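Local coordinates for protein bacterioferritin (Mycobacterium smegmatis str. MC2 155, PDB 3BKN) that probably stores iron, oxidising ferrous ions with dioxygen at a ferroxidase centre and depositing ferric mineral inside a 24-subunit, haem-containing shell, at residues 93-96 and 97-100; 121-124 and 125-129; 129-132 and 133-137. One frame throughout, in Å; residues are numbered along the deposited sequence.

Contact 1. Residues 93-96 and 97-100; sequences IEYE and VLER. With ZN (zinc ion), chain N.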
loop_
_atom_site.group_PDB
_atom_site.type_symbol
_atom_site.label_atom_id
_atom_site.label_comp_id
_atom_site.label_asym_id
_atom_site.label_seq_id
_atom_site.Cartn_x
_atom_site.Cartn_y
_atom_site.Cartn_z
ATOM N N ILE A 93 -32.055 -45.061 -2.904
ATOM C CA ILE A 93 -32.897 -44.027 -2.330
ATOM C C ILE A 93 -33.152 -42.786 -3.194
ATOM O O ILE A 93 -34.199 -42.136 -3.046
ATOM C CB ILE A 93 -32.570 -43.583 -0.897
ATOM C CG1 ILE A 93 -31.115 -43.327 -0.697
ATOM C CG2 ILE A 93 -33.132 -44.593 0.163
ATOM C CD1 ILE A 93 -30.879 -43.004 0.767
ATOM N N GLU A 94 -32.218 -42.441 -4.078
ATOM C CA GLU A 94 -32.474 -41.334 -4.969
ATOM C C GLU A 94 -33.615 -41.688 -5.896
ATOM O O GLU A 94 -34.472 -40.838 -6.142
ATOM C CB GLU A 94 -31.225 -40.905 -5.714
ATOM C CG GLU A 94 -30.127 -40.393 -4.808
ATOM C CD GLU A 94 -30.451 -39.058 -4.154
ATOM O OE1 GLU A 94 -31.554 -38.488 -4.356
ATOM O OE2 GLU A 94 -29.589 -38.562 -3.407
ATOM N N TYR A 95 -33.670 -42.939 -6.357
ATOM C CA TYR A 95 -34.777 -43.395 -7.210
ATOM C C TYR A 95 -36.097 -43.375 -6.487
ATOM O O TYR A 95 -37.121 -43.054 -7.098
ATOM C CB TYR A 95 -34.541 -44.767 -7.827
ATOM C CG TYR A 95 -33.823 -44.632 -9.113
ATOM C CD1 TYR A 95 -34.361 -43.846 -10.153
ATOM C CD2 TYR A 95 -32.605 -45.257 -9.327
ATOM C CE1 TYR A 95 -33.689 -43.696 -11.390
ATOM C CE2 TYR A 95 -31.908 -45.109 -10.560
ATOM C CZ TYR A 95 -32.462 -44.328 -11.573
ATOM O OH TYR A 95 -31.805 -44.175 -12.763
ATOM N N GLU A 96 -36.102 -43.707 -5.190
ATOM C CA GLU A 96 -37.351 -43.605 -4.429
ATOM C C GLU A 96 -37.811 -42.164 -4.349
ATOM O O GLU A 96 -39.015 -41.913 -4.407
ATOM C CB GLU A 96 -37.263 -44.215 -3.050
ATOM C CG GLU A 96 -37.119 -45.711 -3.148
ATOM C CD GLU A 96 -36.691 -46.376 -1.847
ATOM O OE1 GLU A 96 -35.949 -45.742 -1.036
ATOM O OE2 GLU A 96 -37.105 -47.551 -1.676
ATOM N N VAL A 97 -36.871 -41.227 -4.264
ATOM C CA VAL A 97 -37.234 -39.834 -4.254
ATOM C C VAL A 97 -37.923 -39.417 -5.567
ATOM O O VAL A 97 -38.991 -38.810 -5.532
ATOM C CB VAL A 97 -36.056 -38.961 -3.834
ATOM C CG1 VAL A 97 -36.357 -37.500 -4.095
ATOM C CG2 VAL A 97 -35.772 -39.211 -2.348
ATOM N N LEU A 98 -37.352 -39.780 -6.711
ATOM C CA LEU A 98 -38.057 -39.616 -7.981
ATOM C C LEU A 98 -39.475 -40.191 -7.995
ATOM O O LEU A 98 -40.393 -39.506 -8.381
ATOM C CB LEU A 98 -37.263 -40.254 -9.112
ATOM C CG LEU A 98 -36.450 -39.325 -9.983
ATOM C CD1 LEU A 98 -35.330 -38.694 -9.166
ATOM C CD2 LEU A 98 -35.901 -40.106 -11.135
ATOM N N GLU A 99 -39.653 -41.445 -7.595
ATOM C CA GLU A 99 -40.979 -42.067 -7.621
ATOM C C GLU A 99 -41.989 -41.211 -6.837
ATOM O O GLU A 99 -43.129 -41.073 -7.244
ATOM C CB GLU A 99 -40.939 -43.490 -7.049
ATOM C CG GLU A 99 -40.397 -44.575 -7.969
ATOM C CD GLU A 99 -40.070 -45.878 -7.213
ATOM O OE1 GLU A 99 -40.884 -46.311 -6.345
ATOM O OE2 GLU A 99 -38.985 -46.458 -7.501
ATOM N N ARG A 100 -41.557 -40.630 -5.723
ATOM C CA ARG A 100 -42.415 -39.843 -4.865
ATOM C C ARG A 100 -42.641 -38.431 -5.395
ATOM O O ARG A 100 -43.777 -38.000 -5.460
ATOM C CB ARG A 100 -41.846 -39.811 -3.457
ATOM C CG ARG A 100 -42.662 -39.010 -2.473
ATOM C CD ARG A 100 -41.850 -38.735 -1.186
ATOM N NE ARG A 100 -41.375 -39.959 -0.516
ATOM C CZ ARG A 100 -40.121 -40.395 -0.569
ATOM N NH1 ARG A 100 -39.211 -39.705 -1.250
ATOM N NH2 ARG A 100 -39.766 -41.518 0.056
HETATM ZN ZN ZN N . -29.804 -36.594 -3.041
#
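V97 packs against the turn before it through its CG2 methyl, which lies 3.4 Å from I93 O, while its amide N donates to that same carbonyl oxygen. The other tight point is L98, whose N donates to E94 O and whose CD1 stays close to that oxygen at 3.8 Å. V97 and L98 are buried, with helices 5-34 and 114-144 around them; V97 touches Q14, and L98 meets L124 and I131. Next to L98 the packing slackens: its CD2 only grazes Y95 CD1 at 4.2 Å, the two side chains running alongside each other, and Y95 OH lies close to E135 OE2, a polar pair whose exact length is doubtful.

The more open side belongs to E99 and E96. E99 is exposed, its extended chain passing Y95 O. E96 is partly exposed and sends OE2 to a salt bridge with R78. R100 borders this side against helix 5-34, where NH1 and NH2 make weak hydrogen bonds to Q14 and S17. Its bend at chi3 (-58°) brings the guanidinium back so that E96 O lies over one face, 3.9 Å from NH1, and V97 CG2 sits in plane at its edge.

E94 is bent at chi2 (-69°), and its OE2 binds zinc at 2.0 Å; Y25 OH bonds to the same oxygen. E51, E127 and H130 complete the ligands of this zinc, one of the pair in the dinuclear site within the four-helix bundle of bacterioferritins.

Contact 2. Residues 121-124 and 125-129; sequences EQIL and ADEET. With ZN (zinc ion), chain M; ZN (zinc ion), chain N.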
loop_
_atom_site.group_PDB
_atom_site.type_symbol
_atom_site.label_atom_id
_atom_site.label_comp_id
_atom_site.label_asym_id
_atom_site.label_seq_id
_atom_site.Cartn_x
_atom_site.Cartn_y
_atom_site.Cartn_z
ATOM N N GLU A 121 -39.623 -29.125 -6.821
ATOM C CA GLU A 121 -39.001 -29.126 -8.127
ATOM C C GLU A 121 -37.507 -28.901 -7.992
ATOM O O GLU A 121 -36.720 -29.559 -8.669
ATOM C CB GLU A 121 -39.623 -28.044 -8.979
ATOM C CG GLU A 121 -40.941 -28.419 -9.584
ATOM C CD GLU A 121 -41.635 -27.209 -10.139
ATOM O OE1 GLU A 121 -40.939 -26.181 -10.340
ATOM O OE2 GLU A 121 -42.879 -27.254 -10.347
ATOM N N GLN A 122 -37.105 -27.980 -7.112
ATOM C CA GLN A 122 -35.670 -27.754 -6.808
ATOM C C GLN A 122 -35.004 -29.001 -6.209
ATOM O O GLN A 122 -33.925 -29.400 -6.652
ATOM C CB GLN A 122 -35.452 -26.504 -5.936
ATOM C CG GLN A 122 -34.804 -25.321 -6.742
ATOM C CD GLN A 122 -35.609 -24.011 -6.608
ATOM O OE1 GLN A 122 -35.636 -23.376 -5.544
ATOM N NE2 GLN A 122 -36.269 -23.613 -7.691
ATOM N N ILE A 123 -35.670 -29.641 -5.255
ATOM C CA ILE A 123 -35.124 -30.835 -4.698
ATOM C C ILE A 123 -34.965 -31.919 -5.778
ATOM O O ILE A 123 -33.893 -32.529 -5.907
ATOM C CB ILE A 123 -35.896 -31.257 -3.431
ATOM C CG1 ILE A 123 -35.414 -30.387 -2.264
ATOM C CG2 ILE A 123 -35.685 -32.718 -3.104
ATOM C CD1 ILE A 123 -36.385 -30.277 -1.212
ATOM N N LEU A 124 -36.010 -32.119 -6.576
ATOM C CA LEU A 124 -35.981 -33.119 -7.647
ATOM C C LEU A 124 -34.784 -32.919 -8.560
ATOM O O LEU A 124 -34.047 -33.867 -8.844
ATOM C CB LEU A 124 -37.286 -33.122 -8.459
ATOM C CG LEU A 124 -37.477 -34.173 -9.571
ATOM C CD1 LEU A 124 -37.156 -35.599 -9.136
ATOM C CD2 LEU A 124 -38.858 -34.106 -10.152
ATOM N N ALA A 125 -34.563 -31.685 -8.998
ATOM C CA ALA A 125 -33.413 -31.412 -9.847
ATOM C C ALA A 125 -32.089 -31.805 -9.153
ATOM O O ALA A 125 -31.260 -32.511 -9.754
ATOM C CB ALA A 125 -33.408 -29.986 -10.285
ATOM N N ASP A 126 -31.902 -31.392 -7.893
ATOM C CA ASP A 126 -30.729 -31.813 -7.138
ATOM C C ASP A 126 -30.645 -33.356 -7.107
ATOM O O ASP A 126 -29.615 -33.922 -7.423
ATOM C CB ASP A 126 -30.677 -31.206 -5.726
ATOM C CG ASP A 126 -30.567 -29.639 -5.716
ATOM O OD1 ASP A 126 -30.563 -28.936 -6.758
ATOM O OD2 ASP A 126 -30.497 -29.077 -4.608
ATOM N N GLU A 127 -31.723 -34.054 -6.795
ATOM C CA GLU A 127 -31.602 -35.510 -6.753
ATOM C C GLU A 127 -31.327 -36.146 -8.109
ATOM O O GLU A 127 -30.702 -37.185 -8.162
ATOM C CB GLU A 127 -32.766 -36.210 -6.033
ATOM C CG GLU A 127 -33.327 -35.468 -4.871
ATOM C CD GLU A 127 -32.487 -35.559 -3.626
ATOM O OE1 GLU A 127 -31.246 -35.557 -3.753
ATOM O OE2 GLU A 127 -33.065 -35.608 -2.504
ATOM N N GLU A 128 -31.781 -35.534 -9.196
ATOM C CA GLU A 128 -31.508 -36.094 -10.530
ATOM C C GLU A 128 -30.018 -35.958 -10.789
ATOM O O GLU A 128 -29.398 -36.841 -11.355
ATOM C CB GLU A 128 -32.321 -35.412 -11.621
ATOM C CG GLU A 128 -33.794 -35.767 -11.617
ATOM C CD GLU A 128 -34.595 -35.214 -12.831
ATOM O OE1 GLU A 128 -34.050 -35.174 -13.964
ATOM O OE2 GLU A 128 -35.795 -34.855 -12.683
ATOM N N THR A 129 -29.417 -34.887 -10.309
ATOM C CA THR A 129 -27.988 -34.744 -10.428
ATOM C C THR A 129 -27.186 -35.798 -9.624
ATOM O O THR A 129 -26.171 -36.309 -10.122
ATOM C CB THR A 129 -27.593 -33.279 -10.138
ATOM O OG1 THR A 129 -28.056 -32.488 -11.237
ATOM C CG2 THR A 129 -26.076 -33.088 -10.001
HETATM ZN ZN ZN M . -32.374 -34.635 -0.945
HETATM ZN ZN ZN N . -29.804 -36.594 -3.041
#
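E127 lies alongside I123, one turn earlier on helix 114-144, and its carboxylate bridges the two zinc ions of the dinuclear site in the four-helix ferritin bundle. OE1 binds the zinc of chain N at 1.9 Å and OE2 the zinc of chain M at 2.0 Å, so each oxygen serves one metal. The first of these ions is also held by E51, E94 and H130, the second by E18, E51 and H54.

The next layer is the helix beneath the carboxylate. In E127, chi1 (-35°) puts CG beside I123 O, and the bend at chi2 (-77°) turns the carboxylate inward to the metals. The backbone N of E127 donates to the same carbonyl oxygen. I123 CG2 flanks the bridging group, 3.9 Å from E127 OE2, and the I123 side chain also packs on helices 5-34 and 38-64. D126 acts as a second-shell residue: its OD2 accepts a hydrogen bond from NE2 of H54, whose ND1 binds the chain M zinc, and this would be expected to help orient the imidazole.

Farther out, the helix faces a neighbouring subunit. E121 OE2 pairs with R109 of its own chain and with R109 of the second subunit. E128 OE1 forms a salt bridge with R61 of that subunit, and OE2 bonds to its T115. The extended E128 chain slants across L124. With L124 CG anti to its amide nitrogen (chi1 -176°), the branch carbon rests 3.6 Å from E128 OE2, and L124 CD1 follows at 3.9 Å from that oxygen.

Contact 3. Residues 129-132 and 133-137; sequences THID and YLETQ. With ZN (zinc ion), chain N.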
loop_
_atom_site.group_PDB
_atom_site.type_symbol
_atom_site.label_atom_id
_atom_site.label_comp_id
_atom_site.label_asym_id
_atom_site.label_seq_id
_atom_site.Cartn_x
_atom_site.Cartn_y
_atom_site.Cartn_z
ATOM N N THR A 129 -29.417 -34.887 -10.309
ATOM C CA THR A 129 -27.988 -34.744 -10.428
ATOM C C THR A 129 -27.186 -35.798 -9.624
ATOM O O THR A 129 -26.171 -36.309 -10.122
ATOM C CB THR A 129 -27.593 -33.279 -10.138
ATOM O OG1 THR A 129 -28.056 -32.488 -11.237
ATOM C CG2 THR A 129 -26.076 -33.088 -10.001
ATOM N N HIS A 130 -27.651 -36.136 -8.420
ATOM C CA HIS A 130 -27.034 -37.189 -7.630
ATOM C C HIS A 130 -27.159 -38.484 -8.398
ATOM O O HIS A 130 -26.189 -39.212 -8.513
ATOM C CB HIS A 130 -27.636 -37.360 -6.222
ATOM C CG HIS A 130 -27.374 -36.219 -5.268
ATOM N ND1 HIS A 130 -27.959 -36.147 -4.011
ATOM C CD2 HIS A 130 -26.628 -35.087 -5.392
ATOM C CE1 HIS A 130 -27.574 -35.035 -3.400
ATOM N NE2 HIS A 130 -26.777 -34.366 -4.220
ATOM N N ILE A 131 -28.328 -38.763 -8.956
ATOM C CA ILE A 131 -28.524 -39.983 -9.747
ATOM C C ILE A 131 -27.564 -40.050 -10.907
ATOM O O ILE A 131 -26.996 -41.084 -11.163
ATOM C CB ILE A 131 -29.990 -40.137 -10.276
ATOM C CG1 ILE A 131 -30.938 -40.418 -9.104
ATOM C CG2 ILE A 131 -30.094 -41.247 -11.337
ATOM C CD1 ILE A 131 -32.364 -40.076 -9.385
ATOM N N ASP A 132 -27.398 -38.950 -11.622
ATOM C CA ASP A 132 -26.462 -38.889 -12.724
ATOM C C ASP A 132 -25.045 -39.220 -12.254
ATOM O O ASP A 132 -24.366 -40.059 -12.873
ATOM C CB ASP A 132 -26.490 -37.499 -13.361
ATOM C CG ASP A 132 -25.652 -37.426 -14.635
ATOM O OD1 ASP A 132 -25.765 -38.371 -15.462
ATOM O OD2 ASP A 132 -24.877 -36.441 -14.805
ATOM N N TYR A 133 -24.599 -38.594 -11.150
ATOM C CA TYR A 133 -23.266 -38.858 -10.637
ATOM C C TYR A 133 -23.093 -40.356 -10.324
ATOM O O TYR A 133 -22.141 -40.993 -10.767
ATOM C CB TYR A 133 -22.970 -37.971 -9.433
ATOM C CG TYR A 133 -21.819 -38.496 -8.615
ATOM C CD1 TYR A 133 -20.499 -38.444 -9.101
ATOM C CD2 TYR A 133 -22.048 -39.103 -7.362
ATOM C CE1 TYR A 133 -19.428 -38.939 -8.321
ATOM C CE2 TYR A 133 -20.995 -39.592 -6.588
ATOM C CZ TYR A 133 -19.695 -39.516 -7.071
ATOM O OH TYR A 133 -18.687 -40.063 -6.323
ATOM N N LEU A 134 -24.064 -40.912 -9.609
ATOM C CA LEU A 134 -24.037 -42.291 -9.122
ATOM C C LEU A 134 -24.026 -43.281 -10.248
ATOM O O LEU A 134 -23.232 -44.230 -10.231
ATOM C CB LEU A 134 -25.244 -42.576 -8.251
ATOM C CG LEU A 134 -25.297 -41.840 -6.904
ATOM C CD1 LEU A 134 -26.678 -41.951 -6.299
ATOM C CD2 LEU A 134 -24.242 -42.388 -5.967
ATOM N N GLU A 135 -24.873 -43.050 -11.252
ATOM C CA GLU A 135 -24.957 -43.940 -12.388
ATOM C C GLU A 135 -23.686 -43.904 -13.203
ATOM O O GLU A 135 -23.288 -44.924 -13.756
ATOM C CB GLU A 135 -26.118 -43.537 -13.259
ATOM C CG GLU A 135 -27.378 -44.254 -12.936
ATOM C CD GLU A 135 -28.573 -43.661 -13.662
ATOM O OE1 GLU A 135 -28.500 -42.499 -14.122
ATOM O OE2 GLU A 135 -29.612 -44.346 -13.742
ATOM N N THR A 136 -23.064 -42.717 -13.287
ATOM C CA THR A 136 -21.812 -42.540 -14.015
ATOM C C THR A 136 -20.710 -43.300 -13.281
ATOM O O THR A 136 -19.918 -43.990 -13.917
ATOM C CB THR A 136 -21.433 -41.013 -14.169
ATOM O OG1 THR A 136 -22.490 -40.298 -14.821
ATOM C CG2 THR A 136 -20.150 -40.829 -14.988
ATOM N N GLN A 137 -20.652 -43.194 -11.950
ATOM C CA GLN A 137 -19.631 -43.958 -11.212
ATOM C C GLN A 137 -19.734 -45.478 -11.435
ATOM O O GLN A 137 -18.701 -46.147 -11.679
ATOM C CB GLN A 137 -19.596 -43.600 -9.723
ATOM C CG GLN A 137 -19.452 -42.129 -9.480
ATOM C CD GLN A 137 -18.459 -41.478 -10.464
ATOM O OE1 GLN A 137 -17.314 -41.907 -10.627
ATOM N NE2 GLN A 137 -18.915 -40.450 -11.129
HETATM ZN ZN ZN N . -29.804 -36.594 -3.041
#
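The ring of Y133 has H130 O at its edge, near the ring plane, and Q137 CG over one face, 3.4 Å above the plane and displaced toward the rim. H43 also meets this ring, the two planes inclined at about 35°. The other flat group, the H130 imidazole, binds zinc through ND1 at 2.1 Å, while NE2 makes a weak hydrogen bond to E50. Y25 of helix 5-34 packs against both H130 and L134.

The backbone carbonyl of H130 ties this ligand to the following turn. It accepts L134 N, and L134 CG also lies beside that oxygen. Residues 129-137 belong to the second half of helix 114-144 in the ferritin-type four-helix bundle, and H130 completes one zinc site together with E51, E94 and E127.

On another side of the helix, I131 and E135 run side by side. I131 CG2 comes within 3.4 Å of E135 OE1, a methyl against a carboxylate oxygen that also accepts a hydrogen bond from the N-terminal nitrogen of M1 in the second subunit. The other oxygen of this carboxylate is directed to Y95 of helix 83-110, so the group spans a helix of its own chain and the end of a neighbouring one.

D132 O is gripped twice by T136. T136 N reaches it at 3.0 Å, and T136 OG1 donates to it at 2.7 Å from above the carbonyl plane; the two come from opposite faces of that plane. The hydroxyl is turned back toward D132 O by a chi1 of -57°. Y133 O likewise accepts Q137 N and, at 3.3 Å, Q137 NE2, which bonds in addition to G159 O of the third subunit.

How the contacts relate
Contact 1 comes first along the chain, on helix 83-110; contacts 2 and 3 follow on helix 114-144 and share T129, so their centres, 12 Å apart, are stations on one helix. Contact 1 lies beside both, its centre 10 Å from that of contact 2 and 13 Å from that of contact 3. V97 and E94 also bring helix 83-110 against E127 and I131 of helix 114-144. All three contacts supply a ligand to the chain N zinc, and all also touch the second subunit. Metal binding thus joins consecutive helices of the bundle, at what is probably the ferroxidase centre, while other side chains of the same segments meet neighbouring subunits of the 24-mer.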